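Local structure of peptidyl tryptophan dihydroxylase (Pseudomonas putida, 7CTQ) at residues A[194-199]-A[213-218]; A[184-189]-A[222-227]; A[326-331]-A[335-340]; A[142-147]-A[264-269]. The protein dihydroxylates a peptidyl tryptophan as an FAD-dependent monooxygenase, a step essential for biogenesis of the tryptophylquinone cofactor of quinohemoprotein amine dehydrogenase. All coordinates share one frame; numbering follows the deposited sequence.

In the fold
Contacts 1 and 2 form one unit, their centres 10 Å apart: strands 182-188 and 193-201 are antiparallel neighbours in a mixed sheet, and the successive helices 208-220 and 223-228 pack against them. Along the chain, segments 142-147 and 264-269 of contact 4 enclose contact 2, which in turn encloses contact 1; contact 3 follows in series. Contact 3 lies about 20 Å from contact 1 between centres, yet Phe-336 CE1 still touches Thr-199 O at 3.8 Å. Contacts 1 and 4, about 22 Å apart between centres, both reach FAD. The flavin is thus bordered by the sheet on one hand and by the cofactor-binding loops on the other.

Contact 1. Residues A[194-199]-A[213-218]; sequences CYWQVT and DYCAAR. With FAD (flavin-adenine dinucleotide), chain C.
Arg-218 of helix 208-220 lies across Trp-196 and Val-198 of strand 193-201, and its chain can be followed outward. At its base, Arg-218 CB sits 3.8 Å from Trp-196 CH2, at an oblique approach to the ring. From CG to NE the chain is extended, which carries Arg-218 CD past the next strand side chain on the same side, 4.4 Å from Val-198 CG2. At the tip Arg-218 NH2 donates to Tyr-214 OH, one helical turn back, over 2.6 Å with an N-H...O angle of 157° and the oxygen in the guanidinium plane. The same NH2 forms a salt bridge with Asp-181, so two partners fix the rotation of the guanidinium. Trp-196 has CG anti to the backbone N (chi1 177°), and the outer carbons of its six-membered ring meet the helix: Trp-196 CZ3 is 4.1 Å from Cys-215 SG, which lies at the ring edge, a sulfur-aromatic contact.

Gln-197 alternates to the other side of the strand, where Gln-197 OE1 comes within 3.5 Å of FAD C6. With an alanine here, the amide bordering C6 and the methyl C7M would be missing, which would probably open a gap beside the dimethylbenzene end of the flavin.

Strand and helix segments run at 101° to each other, their axes 10.4 Å apart. The strand bonds through its backbone to both 158-166 and 182-188, and Leu-179 of strand 173-179 touches Val-198 and Arg-218. Since Trp-196 and Val-198 meet the helix while Gln-197 between them meets FAD, helix and flavin lie on opposite faces of the sheet here.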
# COMPACT_ATOMS: atom_id res chain seq x y z
N CYS A 194 17.36 5.67 -17.62
CA CYS A 194 17.95 6.01 -16.34
C CYS A 194 16.94 6.77 -15.49
O CYS A 194 16.09 7.51 -16.01
CB CYS A 194 19.21 6.84 -16.51
SG CYS A 194 20.53 5.95 -17.33
N TYR A 195 17.09 6.61 -14.18
CA TYR A 195 16.13 7.04 -13.17
C TYR A 195 16.90 7.52 -11.95
O TYR A 195 17.83 6.85 -11.50
CB TYR A 195 15.19 5.88 -12.81
CG TYR A 195 14.07 6.20 -11.83
CD1 TYR A 195 12.76 6.33 -12.27
CD2 TYR A 195 14.32 6.33 -10.47
CE1 TYR A 195 11.72 6.60 -11.38
CE2 TYR A 195 13.30 6.60 -9.58
CZ TYR A 195 12.00 6.74 -10.04
OH TYR A 195 10.99 7.02 -9.15
N TRP A 196 16.54 8.69 -11.43
CA TRP A 196 17.11 9.15 -10.17
C TRP A 196 16.04 9.94 -9.43
O TRP A 196 15.40 10.83 -10.01
CB TRP A 196 18.36 10.00 -10.39
CG TRP A 196 18.99 10.60 -9.15
CD1 TRP A 196 19.99 10.06 -8.39
CD2 TRP A 196 18.70 11.88 -8.57
NE1 TRP A 196 20.33 10.92 -7.37
CE2 TRP A 196 19.55 12.04 -7.46
CE3 TRP A 196 17.79 12.90 -8.88
CZ2 TRP A 196 19.53 13.18 -6.67
CZ3 TRP A 196 17.77 14.03 -8.08
CH2 TRP A 196 18.63 14.16 -7.00
N GLN A 197 15.84 9.60 -8.16
CA GLN A 197 14.73 10.14 -7.39
C GLN A 197 15.22 10.40 -5.98
O GLN A 197 15.70 9.49 -5.30
CB GLN A 197 13.54 9.18 -7.41
CG GLN A 197 12.71 9.13 -6.15
CD GLN A 197 12.00 7.80 -6.01
OE1 GLN A 197 11.20 7.42 -6.87
NE2 GLN A 197 12.32 7.07 -4.94
N VAL A 198 15.13 11.66 -5.55
CA VAL A 198 15.62 12.05 -4.25
C VAL A 198 14.40 12.45 -3.43
O VAL A 198 13.47 13.08 -3.94
CB VAL A 198 16.66 13.18 -4.31
CG1 VAL A 198 16.04 14.50 -4.77
CG2 VAL A 198 17.34 13.33 -2.96
N THR A 199 14.39 12.02 -2.18
CA THR A 199 13.27 12.23 -1.28
C THR A 199 13.70 13.19 -0.20
O THR A 199 14.75 13.00 0.44
CB THR A 199 12.81 10.89 -0.70
OG1 THR A 199 12.29 10.08 -1.77
CG2 THR A 199 11.71 11.09 0.36
N ASP A 213 17.95 22.95 -11.97
CA ASP A 213 19.28 23.25 -11.42
C ASP A 213 19.51 22.56 -10.09
O ASP A 213 20.64 22.18 -9.76
CB ASP A 213 19.46 24.75 -11.24
CG ASP A 213 19.72 25.47 -12.54
OD1 ASP A 213 20.31 24.85 -13.45
OD2 ASP A 213 19.37 26.65 -12.64
N TYR A 214 18.45 22.48 -9.27
CA TYR A 214 18.56 21.86 -7.97
C TYR A 214 18.89 20.38 -8.10
O TYR A 214 19.83 19.88 -7.46
CB TYR A 214 17.25 22.07 -7.20
CG TYR A 214 17.29 21.58 -5.77
CD1 TYR A 214 17.69 22.42 -4.74
CD2 TYR A 214 16.92 20.28 -5.46
CE1 TYR A 214 17.72 21.97 -3.43
CE2 TYR A 214 16.94 19.82 -4.15
CZ TYR A 214 17.35 20.67 -3.14
OH TYR A 214 17.37 20.21 -1.84
N CYS A 215 18.15 19.67 -8.95
CA CYS A 215 18.42 18.25 -9.18
C CYS A 215 19.79 18.04 -9.80
O CYS A 215 20.51 17.09 -9.43
CB CYS A 215 17.34 17.66 -10.07
SG CYS A 215 15.77 17.46 -9.18
N ALA A 216 20.17 18.88 -10.77
CA ALA A 216 21.46 18.72 -11.43
C ALA A 216 22.60 18.81 -10.42
O ALA A 216 23.50 17.97 -10.41
CB ALA A 216 21.61 19.76 -12.54
N ALA A 217 22.55 19.80 -9.53
CA ALA A 217 23.62 19.93 -8.55
C ALA A 217 23.70 18.72 -7.62
O ALA A 217 24.80 18.29 -7.25
CB ALA A 217 23.46 21.22 -7.75
N ARG A 218 22.54 18.17 -7.21
CA ARG A 218 22.55 17.01 -6.33
C ARG A 218 23.12 15.78 -7.04
O ARG A 218 23.93 15.04 -6.46
CB ARG A 218 21.14 16.73 -5.79
CG ARG A 218 20.76 17.61 -4.62
CD ARG A 218 19.60 17.02 -3.82
NE ARG A 218 19.17 17.91 -2.75
CZ ARG A 218 19.51 17.78 -1.48
NH1 ARG A 218 20.30 16.78 -1.08
NH2 ARG A 218 19.07 18.66 -0.60
PA FAD C . -1.43 3.56 -9.12
O1A FAD C . -0.43 2.49 -9.31
O2A FAD C . -0.83 4.96 -9.10
O5B FAD C . -2.58 3.37 -10.16
C5B FAD C . -3.48 4.45 -10.50
C4B FAD C . -3.88 4.23 -11.94
O4B FAD C . -4.95 5.14 -12.27
C3B FAD C . -2.78 4.47 -12.98
O3B FAD C . -2.87 3.50 -14.02
C2B FAD C . -3.06 5.90 -13.46
O2B FAD C . -2.65 6.13 -14.81
C1B FAD C . -4.58 5.93 -13.38
N9A FAD C . -5.21 7.24 -13.26
C8A FAD C . -4.80 8.33 -12.55
N7A FAD C . -5.59 9.37 -12.63
C5A FAD C . -6.59 8.93 -13.49
C6A FAD C . -7.73 9.56 -14.01
N6A FAD C . -8.09 10.82 -13.74
N1A FAD C . -8.53 8.84 -14.84
C2A FAD C . -8.19 7.58 -15.13
N3A FAD C . -7.13 6.89 -14.69
C4A FAD C . -6.37 7.62 -13.87
N1 FAD C . 6.28 1.04 -4.71
C2 FAD C . 7.12 -0.03 -4.81
O2 FAD C . 6.71 -1.19 -4.69
N3 FAD C . 8.46 0.17 -5.06
C4 FAD C . 9.08 1.39 -5.23
O4 FAD C . 10.29 1.44 -5.46
C4X FAD C . 8.18 2.52 -5.12
N5 FAD C . 8.69 3.72 -5.27
C5X FAD C . 7.83 4.81 -5.17
C6 FAD C . 8.36 6.09 -5.31
C7 FAD C . 7.54 7.21 -5.20
C7M FAD C . 8.14 8.59 -5.36
C8 FAD C . 6.17 7.05 -4.93
C8M FAD C . 5.26 8.24 -4.82
C9 FAD C . 5.64 5.77 -4.79
C9A FAD C . 6.46 4.65 -4.90
N10 FAD C . 5.96 3.34 -4.77
C10 FAD C . 6.80 2.25 -4.86
C1' FAD C . 4.54 3.13 -4.45
C2' FAD C . 3.70 2.64 -5.62
O2' FAD C . 3.89 3.46 -6.77
C3' FAD C . 2.24 2.67 -5.19
O3' FAD C . 2.15 2.06 -3.91
C4' FAD C . 1.26 1.96 -6.12
O4' FAD C . 1.56 2.23 -7.49
C5' FAD C . -0.16 2.35 -5.81
O5' FAD C . -1.05 1.51 -6.56
P FAD C . -2.46 2.01 -6.98
O1P FAD C . -3.22 2.33 -5.69
O2P FAD C . -3.11 1.04 -7.92
O3P FAD C . -2.16 3.38 -7.72

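Contact 2. Residues A[184-189]-A[222-227]; sequences AWMARL and SALVTE
Met-186 and Val-225 have the nearest CA atoms across the contact, 7.9 Å apart, where strand 182-188 passes the first turn of helix 223-228. At that spacing one long side chain carries the contact. Met-186 CG lies between the backbone N and the carbonyl carbon (chi1 61°), and the chain then bends at its last torsion (chi3 92°), so that sulfur and methyl both bear on the helix. Met-186 SD meets Val-225 CG2 at 3.9 Å. Beyond it, Met-186 CE reaches the beta carbon of the preceding residue, Leu-224 CB, at 4.0 Å, and also touches Val-225 CG2. The methionine thus spans two consecutive helix residues, crossing both side chains obliquely.

Helix 223-228 begins with a cap of its own. Ser-222, at the N-cap position, accepts a hydrogen bond through OG from Val-225 N (3.1 Å, N-H...O angle 165°), and OG is also hydrogen-bonded to Glu-177 OE2 on strand 173-179. Met-186 CE lies 4.4 Å from that same Ser-222 OG, so the methyl borders the cap without bonding to it. Phe-229 and Glu-177 add further contacts to Met-186.

No hydrogen bond links the two segments. Cohesion between them is therefore probably dispersive, supplied by a flexible thioether against aliphatic carbons, while the directional grip on the helix start runs through Ser-222 to the neighbouring strand.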
# COMPACT_ATOMS: atom_id res chain seq x y z
N ALA A 184 18.32 9.10 -1.70
CA ALA A 184 18.12 9.00 -3.14
C ALA A 184 18.04 7.54 -3.56
O ALA A 184 18.72 6.67 -3.00
CB ALA A 184 19.25 9.71 -3.91
N TRP A 185 17.20 7.28 -4.55
CA TRP A 185 17.11 6.00 -5.22
C TRP A 185 17.41 6.22 -6.70
O TRP A 185 16.90 7.17 -7.30
CB TRP A 185 15.72 5.39 -5.05
CG TRP A 185 15.33 4.40 -6.09
CD1 TRP A 185 14.46 4.59 -7.13
CD2 TRP A 185 15.79 3.05 -6.20
NE1 TRP A 185 14.34 3.44 -7.86
CE2 TRP A 185 15.15 2.47 -7.31
CE3 TRP A 185 16.68 2.26 -5.45
CZ2 TRP A 185 15.36 1.15 -7.71
CZ3 TRP A 185 16.90 0.95 -5.84
CH2 TRP A 185 16.24 0.41 -6.95
N MET A 186 18.21 5.33 -7.29
CA MET A 186 18.56 5.48 -8.70
C MET A 186 18.63 4.12 -9.38
O MET A 186 18.97 3.10 -8.76
CB MET A 186 19.90 6.21 -8.88
CG MET A 186 21.06 5.50 -8.23
SD MET A 186 22.50 6.56 -8.07
CE MET A 186 22.26 7.26 -6.44
N ALA A 187 18.32 4.11 -10.68
CA ALA A 187 18.30 2.87 -11.45
C ALA A 187 18.69 3.13 -12.90
O ALA A 187 18.44 4.20 -13.45
CB ALA A 187 16.92 2.21 -11.39
N ARG A 188 19.28 2.11 -13.51
CA ARG A 188 19.64 2.14 -14.92
C ARG A 188 19.19 0.84 -15.55
O ARG A 188 19.67 -0.23 -15.17
CB ARG A 188 21.15 2.34 -15.09
CG ARG A 188 21.62 2.47 -16.51
CD ARG A 188 23.11 2.29 -16.57
NE ARG A 188 23.62 2.59 -17.90
CZ ARG A 188 24.90 2.49 -18.24
NH1 ARG A 188 25.79 2.10 -17.34
NH2 ARG A 188 25.29 2.78 -19.48
N LEU A 189 18.24 0.92 -16.48
CA LEU A 189 17.69 -0.28 -17.08
C LEU A 189 18.66 -0.82 -18.14
O LEU A 189 19.62 -0.16 -18.54
CB LEU A 189 16.32 -0.00 -17.70
CG LEU A 189 15.20 0.37 -16.73
CD1 LEU A 189 14.03 0.96 -17.49
CD2 LEU A 189 14.77 -0.85 -15.95
N SER A 222 27.10 13.42 -6.41
CA SER A 222 27.01 12.04 -5.93
C SER A 222 28.03 11.16 -6.66
O SER A 222 27.94 10.99 -7.88
CB SER A 222 25.61 11.48 -6.13
OG SER A 222 25.59 10.09 -5.87
N ALA A 223 28.97 10.59 -5.90
CA ALA A 223 29.91 9.63 -6.48
C ALA A 223 29.20 8.38 -6.98
O ALA A 223 29.65 7.74 -7.94
CB ALA A 223 31.00 9.25 -5.47
N LEU A 224 28.08 8.02 -6.35
CA LEU A 224 27.28 6.90 -6.81
C LEU A 224 26.70 7.16 -8.20
O LEU A 224 26.74 6.29 -9.07
CB LEU A 224 26.17 6.61 -5.80
CG LEU A 224 25.80 5.17 -5.47
CD1 LEU A 224 27.03 4.27 -5.48
CD2 LEU A 224 25.15 5.15 -4.10
N VAL A 225 26.16 8.36 -8.41
CA VAL A 225 25.66 8.73 -9.74
C VAL A 225 26.76 8.59 -10.79
O VAL A 225 26.54 8.07 -11.89
CB VAL A 225 25.06 10.15 -9.71
CG1 VAL A 225 24.86 10.68 -11.12
CG2 VAL A 225 23.74 10.18 -8.96
N THR A 226 27.98 9.03 -10.45
CA THR A 226 29.09 8.99 -11.40
C THR A 226 29.42 7.56 -11.79
O THR A 226 29.53 7.23 -12.98
CB THR A 226 30.32 9.69 -10.81
OG1 THR A 226 30.03 11.08 -10.59
CG2 THR A 226 31.50 9.58 -11.76
N GLU A 227 29.58 6.68 -10.79
CA GLU A 227 29.89 5.28 -11.05
C GLU A 227 28.82 4.62 -11.91
O GLU A 227 29.12 4.03 -12.95
CB GLU A 227 30.05 4.53 -9.73
CG GLU A 227 30.62 3.13 -9.87
CD GLU A 227 31.29 2.63 -8.60
OE1 GLU A 227 32.24 1.82 -8.70
OE2 GLU A 227 30.85 3.03 -7.50

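Contact 3. Residues A[326-331]-A[335-340]; sequences GQEQGR and PFWARR
Glu-328 and Arg-331 lie side by side over the same face of the Trp-337 indole, each by its aliphatic part. Glu-328 CG stands 3.7 Å from the centroid of the six-membered ring, 14° off the normal, and Arg-331 CG stands 3.8 Å from that of the five-membered ring, 10° off. Both positions are those of CH-pi contacts. Toward the ring's rim, Glu-328 CB comes to 3.5 Å from Trp-337 CZ3. The opposite indole face is met by Phe-336 CD2.

A bend at chi2 turns the carboxylate of Glu-328 steeply against the ring, the planes 76° apart, and away to polar partners: Glu-328 OE1 takes Gly-330 N at 2.9 Å on its anti lone pair, while OE2 bonds Ser-178 OG and Asn-77 N. Arg-331 NH2 also bonds Ser-178. With a leucine in place of Trp-337, the two methylene groups would probably lose the flat surface they rest on, and Leu-179 O its NE1 donor.

The contact closes the short loop that joins helix 299-327 to helix 335-341. Trp-76 of strand 67-76 meets Trp-337 edge-to-face, and the bond from NE1 to Leu-179 O ties the helix to the end of strand 173-179.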
# COMPACT_ATOMS: atom_id res chain seq x y z
N GLY A 326 15.31 4.80 11.07
CA GLY A 326 16.07 4.71 12.30
C GLY A 326 17.36 3.93 12.18
O GLY A 326 18.26 4.11 13.01
N GLN A 327 17.47 3.05 11.18
CA GLN A 327 18.73 2.35 10.97
C GLN A 327 19.87 3.30 10.59
O GLN A 327 21.04 2.96 10.82
CB GLN A 327 18.56 1.27 9.90
CG GLN A 327 17.89 0.02 10.44
CD GLN A 327 17.89 -1.14 9.46
OE1 GLN A 327 17.10 -1.19 8.52
NE2 GLN A 327 18.79 -2.10 9.69
N GLU A 328 19.56 4.47 10.04
CA GLU A 328 20.57 5.47 9.73
C GLU A 328 20.90 6.23 11.01
O GLU A 328 20.17 7.13 11.43
CB GLU A 328 20.07 6.40 8.63
CG GLU A 328 20.97 7.59 8.37
CD GLU A 328 22.39 7.19 8.01
OE1 GLU A 328 23.27 7.24 8.89
OE2 GLU A 328 22.62 6.83 6.84
N GLN A 329 22.02 5.86 11.64
CA GLN A 329 22.40 6.39 12.95
C GLN A 329 23.48 7.46 12.87
O GLN A 329 23.85 8.01 13.92
CB GLN A 329 22.88 5.25 13.85
CG GLN A 329 22.01 4.01 13.75
CD GLN A 329 22.46 2.91 14.69
OE1 GLN A 329 22.44 3.08 15.91
NE2 GLN A 329 22.86 1.77 14.13
N GLY A 330 23.98 7.79 11.68
CA GLY A 330 24.99 8.81 11.55
C GLY A 330 24.47 10.13 11.01
O GLY A 330 25.10 10.73 10.14
N ARG A 331 23.31 10.59 11.50
CA ARG A 331 22.68 11.80 10.98
C ARG A 331 22.04 12.62 12.08
O ARG A 331 21.03 13.29 11.85
CB ARG A 331 21.61 11.47 9.94
CG ARG A 331 22.12 10.81 8.68
CD ARG A 331 22.92 11.74 7.80
NE ARG A 331 23.20 11.11 6.51
CZ ARG A 331 24.31 11.29 5.82
NH1 ARG A 331 25.27 12.08 6.28
NH2 ARG A 331 24.48 10.67 4.65
N PRO A 335 17.32 17.69 10.63
CA PRO A 335 15.85 17.70 10.73
C PRO A 335 15.14 16.68 9.84
O PRO A 335 14.09 16.17 10.24
CB PRO A 335 15.48 19.13 10.33
CG PRO A 335 16.67 19.94 10.70
CD PRO A 335 17.86 19.05 10.42
N PHE A 336 15.65 16.39 8.63
CA PHE A 336 14.95 15.44 7.78
C PHE A 336 14.84 14.08 8.46
O PHE A 336 13.78 13.44 8.42
CB PHE A 336 15.66 15.27 6.43
CG PHE A 336 15.10 14.14 5.59
CD1 PHE A 336 14.00 14.35 4.78
CD2 PHE A 336 15.66 12.87 5.64
CE1 PHE A 336 13.46 13.32 4.02
CE2 PHE A 336 15.12 11.83 4.88
CZ PHE A 336 14.02 12.06 4.07
N TRP A 337 15.93 13.62 9.06
CA TRP A 337 16.02 12.29 9.64
C TRP A 337 15.32 12.22 11.00
O TRP A 337 14.51 11.31 11.24
CB TRP A 337 17.49 11.89 9.76
CG TRP A 337 18.14 11.68 8.42
CD1 TRP A 337 18.86 12.60 7.70
CD2 TRP A 337 18.11 10.49 7.63
NE1 TRP A 337 19.29 12.05 6.52
CE2 TRP A 337 18.84 10.75 6.45
CE3 TRP A 337 17.54 9.23 7.81
CZ2 TRP A 337 19.01 9.79 5.45
CZ3 TRP A 337 17.72 8.27 6.82
CH2 TRP A 337 18.44 8.56 5.66
N ALA A 338 15.62 13.17 11.89
CA ALA A 338 14.99 13.21 13.21
C ALA A 338 13.47 13.23 13.10
O ALA A 338 12.78 12.50 13.81
CB ALA A 338 15.48 14.43 13.98
N ARG A 339 12.93 14.06 12.21
CA ARG A 339 11.49 14.10 12.02
C ARG A 339 10.95 12.74 11.57
O ARG A 339 9.87 12.31 12.00
CB ARG A 339 11.13 15.20 11.03
CG ARG A 339 9.69 15.21 10.54
CD ARG A 339 8.79 16.10 11.41
NE ARG A 339 8.74 17.49 10.96
CZ ARG A 339 7.76 18.01 10.23
NH1 ARG A 339 7.81 19.29 9.88
NH2 ARG A 339 6.73 17.27 9.84
N ARG A 340 11.70 12.03 10.72
CA ARG A 340 11.21 10.77 10.17
C ARG A 340 11.52 9.56 11.04
O ARG A 340 10.84 8.53 10.91
CB ARG A 340 11.78 10.59 8.76
CG ARG A 340 10.94 11.38 7.77
CD ARG A 340 11.66 11.83 6.51
NE ARG A 340 10.74 12.69 5.77
CZ ARG A 340 10.64 14.00 5.95
NH1 ARG A 340 11.45 14.61 6.81
NH2 ARG A 340 9.74 14.70 5.26

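Contact 4. Residues A[142-147]-A[264-269]; sequences RGRQAP and AMAVDP. With FAD (flavin-adenine dinucleotide), chain C.
Arg-144 meets Ala-266 and Val-267 within the FAD-binding site of what is, by family, a Rossmann-type flavoprotein fold, where the loop after strand 137-140 faces the short strand 265-266. The arginine chain, extended from CG to NE, runs beside the cofactor, and its guanidinium end reaches strand 265-266 close to the flavin's C8M methyl. One face of that group is covered by Ala-266 CB, which lies 3.7 Å from Arg-144 NH1. Near the guanidinium plane, at its edge, is Val-267 O, 3.6 Å from Arg-144 NH1. Arg-144 NE comes within 3.9 Å of FAD C8M, and NH2 hydrogen-bonds Thr-245 O, which holds the tip in place.

Both segments also touch FAD directly. Arg-142 CD lies 3.5 Å from FAD C6A of the adenine, with its guanidinium in a salt bridge to Glu-140. Gly-143 CA is 3.4 Å from FAD O3P of the pyrophosphate; phi there is positive (66°), and a beta carbon would come too close to O2A, consistent with a glycine at this position. At the other end of the cofactor, Pro-269 packs over the flavin ring system, Pro-269 CB lying 3.4 Å from FAD C5X.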
# COMPACT_ATOMS: atom_id res chain seq x y z
N ARG A 142 -7.57 5.38 -8.25
CA ARG A 142 -6.67 6.19 -9.06
C ARG A 142 -5.42 6.61 -8.33
O ARG A 142 -4.78 7.59 -8.74
CB ARG A 142 -7.39 7.41 -9.62
CG ARG A 142 -8.55 7.07 -10.54
CD ARG A 142 -9.17 8.33 -11.08
NE ARG A 142 -10.44 8.60 -10.42
CZ ARG A 142 -10.87 9.82 -10.11
NH1 ARG A 142 -10.13 10.88 -10.43
NH2 ARG A 142 -12.04 9.98 -9.50
N GLY A 143 -5.04 5.91 -7.26
CA GLY A 143 -3.78 6.18 -6.62
C GLY A 143 -3.74 7.55 -5.98
O GLY A 143 -4.75 8.11 -5.56
N ARG A 144 -2.52 8.11 -5.90
CA ARG A 144 -2.38 9.47 -5.41
C ARG A 144 -3.07 10.50 -6.31
O ARG A 144 -3.33 11.62 -5.85
CB ARG A 144 -0.89 9.81 -5.23
CG ARG A 144 -0.20 8.99 -4.13
CD ARG A 144 1.22 9.46 -3.89
NE ARG A 144 1.93 8.80 -2.78
CZ ARG A 144 2.12 9.34 -1.58
NH1 ARG A 144 2.80 8.68 -0.64
NH2 ARG A 144 1.64 10.54 -1.30
N GLN A 145 -3.39 10.16 -7.53
CA GLN A 145 -4.15 11.09 -8.38
C GLN A 145 -5.62 11.11 -8.02
O GLN A 145 -6.39 11.75 -8.75
CB GLN A 145 -3.95 10.75 -9.89
CG GLN A 145 -2.52 10.48 -10.27
CD GLN A 145 -2.36 10.04 -11.72
OE1 GLN A 145 -2.96 10.60 -12.63
NE2 GLN A 145 -1.57 9.00 -11.93
N ALA A 146 -6.00 10.44 -6.96
CA ALA A 146 -7.37 10.47 -6.50
C ALA A 146 -7.76 11.89 -6.09
O ALA A 146 -6.92 12.67 -5.65
CB ALA A 146 -7.57 9.52 -5.32
N PRO A 147 -9.04 12.24 -6.23
CA PRO A 147 -9.49 13.58 -5.82
C PRO A 147 -9.16 13.86 -4.36
O PRO A 147 -9.38 13.02 -3.48
CB PRO A 147 -11.00 13.53 -6.06
CG PRO A 147 -11.33 12.08 -6.23
CD PRO A 147 -10.13 11.48 -6.86
N ALA A 264 -6.54 5.13 -0.74
CA ALA A 264 -6.98 4.91 0.63
C ALA A 264 -5.89 5.28 1.63
O ALA A 264 -6.15 5.99 2.61
CB ALA A 264 -7.41 3.45 0.82
N MET A 265 -4.68 4.79 1.39
CA MET A 265 -3.55 5.03 2.27
C MET A 265 -2.26 4.83 1.49
O MET A 265 -2.15 3.92 0.66
CB MET A 265 -3.57 4.08 3.48
CG MET A 265 -3.82 2.62 3.12
SD MET A 265 -2.40 1.50 3.29
CE MET A 265 -1.08 2.64 3.61
N ALA A 266 -1.26 5.63 1.83
CA ALA A 266 0.05 5.47 1.24
C ALA A 266 1.06 6.03 2.22
O ALA A 266 0.84 7.10 2.78
CB ALA A 266 0.16 6.19 -0.11
N VAL A 267 2.16 5.30 2.43
CA VAL A 267 3.28 5.81 3.21
C VAL A 267 4.39 6.15 2.23
O VAL A 267 4.28 5.91 1.03
CB VAL A 267 3.73 4.81 4.29
CG1 VAL A 267 2.53 4.41 5.13
CG2 VAL A 267 4.36 3.58 3.66
N ASP A 268 5.48 6.74 2.73
CA ASP A 268 6.49 7.19 1.78
C ASP A 268 7.24 5.96 1.26
O ASP A 268 7.14 4.87 1.84
CB ASP A 268 7.40 8.28 2.40
CG ASP A 268 8.54 7.77 3.30
OD1 ASP A 268 8.76 6.55 3.52
OD2 ASP A 268 9.32 8.64 3.74
N PRO A 269 7.98 6.09 0.15
CA PRO A 269 8.47 4.91 -0.57
C PRO A 269 9.76 4.29 -0.05
O PRO A 269 10.31 3.44 -0.73
CB PRO A 269 8.69 5.45 -1.99
CG PRO A 269 9.07 6.88 -1.76
CD PRO A 269 8.17 7.32 -0.65
PA FAD C . -1.43 3.56 -9.12
O1A FAD C . -0.43 2.49 -9.31
O2A FAD C . -0.83 4.96 -9.10
O5B FAD C . -2.58 3.37 -10.16
C5B FAD C . -3.48 4.45 -10.50
C4B FAD C . -3.88 4.23 -11.94
O4B FAD C . -4.95 5.14 -12.27
C3B FAD C . -2.78 4.47 -12.98
O3B FAD C . -2.87 3.50 -14.02
C2B FAD C . -3.06 5.90 -13.46
O2B FAD C . -2.65 6.13 -14.81
C1B FAD C . -4.58 5.93 -13.38
N9A FAD C . -5.21 7.24 -13.26
C8A FAD C . -4.80 8.33 -12.55
N7A FAD C . -5.59 9.37 -12.63
C5A FAD C . -6.59 8.93 -13.49
C6A FAD C . -7.73 9.56 -14.01
N6A FAD C . -8.09 10.82 -13.74
N1A FAD C . -8.53 8.84 -14.84
C2A FAD C . -8.19 7.58 -15.13
N3A FAD C . -7.13 6.89 -14.69
C4A FAD C . -6.37 7.62 -13.87
N1 FAD C . 6.28 1.04 -4.71
C2 FAD C . 7.12 -0.03 -4.81
O2 FAD C . 6.71 -1.19 -4.69
N3 FAD C . 8.46 0.17 -5.06
C4 FAD C . 9.08 1.39 -5.23
O4 FAD C . 10.29 1.44 -5.46
C4X FAD C . 8.18 2.52 -5.12
N5 FAD C . 8.69 3.72 -5.27
C5X FAD C . 7.83 4.81 -5.17
C6 FAD C . 8.36 6.09 -5.31
C7 FAD C . 7.54 7.21 -5.20
C7M FAD C . 8.14 8.59 -5.36
C8 FAD C . 6.17 7.05 -4.93
C8M FAD C . 5.26 8.24 -4.82
C9 FAD C . 5.64 5.77 -4.79
C9A FAD C . 6.46 4.65 -4.90
N10 FAD C . 5.96 3.34 -4.77
C10 FAD C . 6.80 2.25 -4.86
C1' FAD C . 4.54 3.13 -4.45
C2' FAD C . 3.70 2.64 -5.62
O2' FAD C . 3.89 3.46 -6.77
C3' FAD C . 2.24 2.67 -5.19
O3' FAD C . 2.15 2.06 -3.91
C4' FAD C . 1.26 1.96 -6.12
O4' FAD C . 1.56 2.23 -7.49
C5' FAD C . -0.16 2.35 -5.81
O5' FAD C . -1.05 1.51 -6.56
P FAD C . -2.46 2.01 -6.98
O1P FAD C . -3.22 2.33 -5.69
O2P FAD C . -3.11 1.04 -7.92
O3P FAD C . -2.16 3.38 -7.72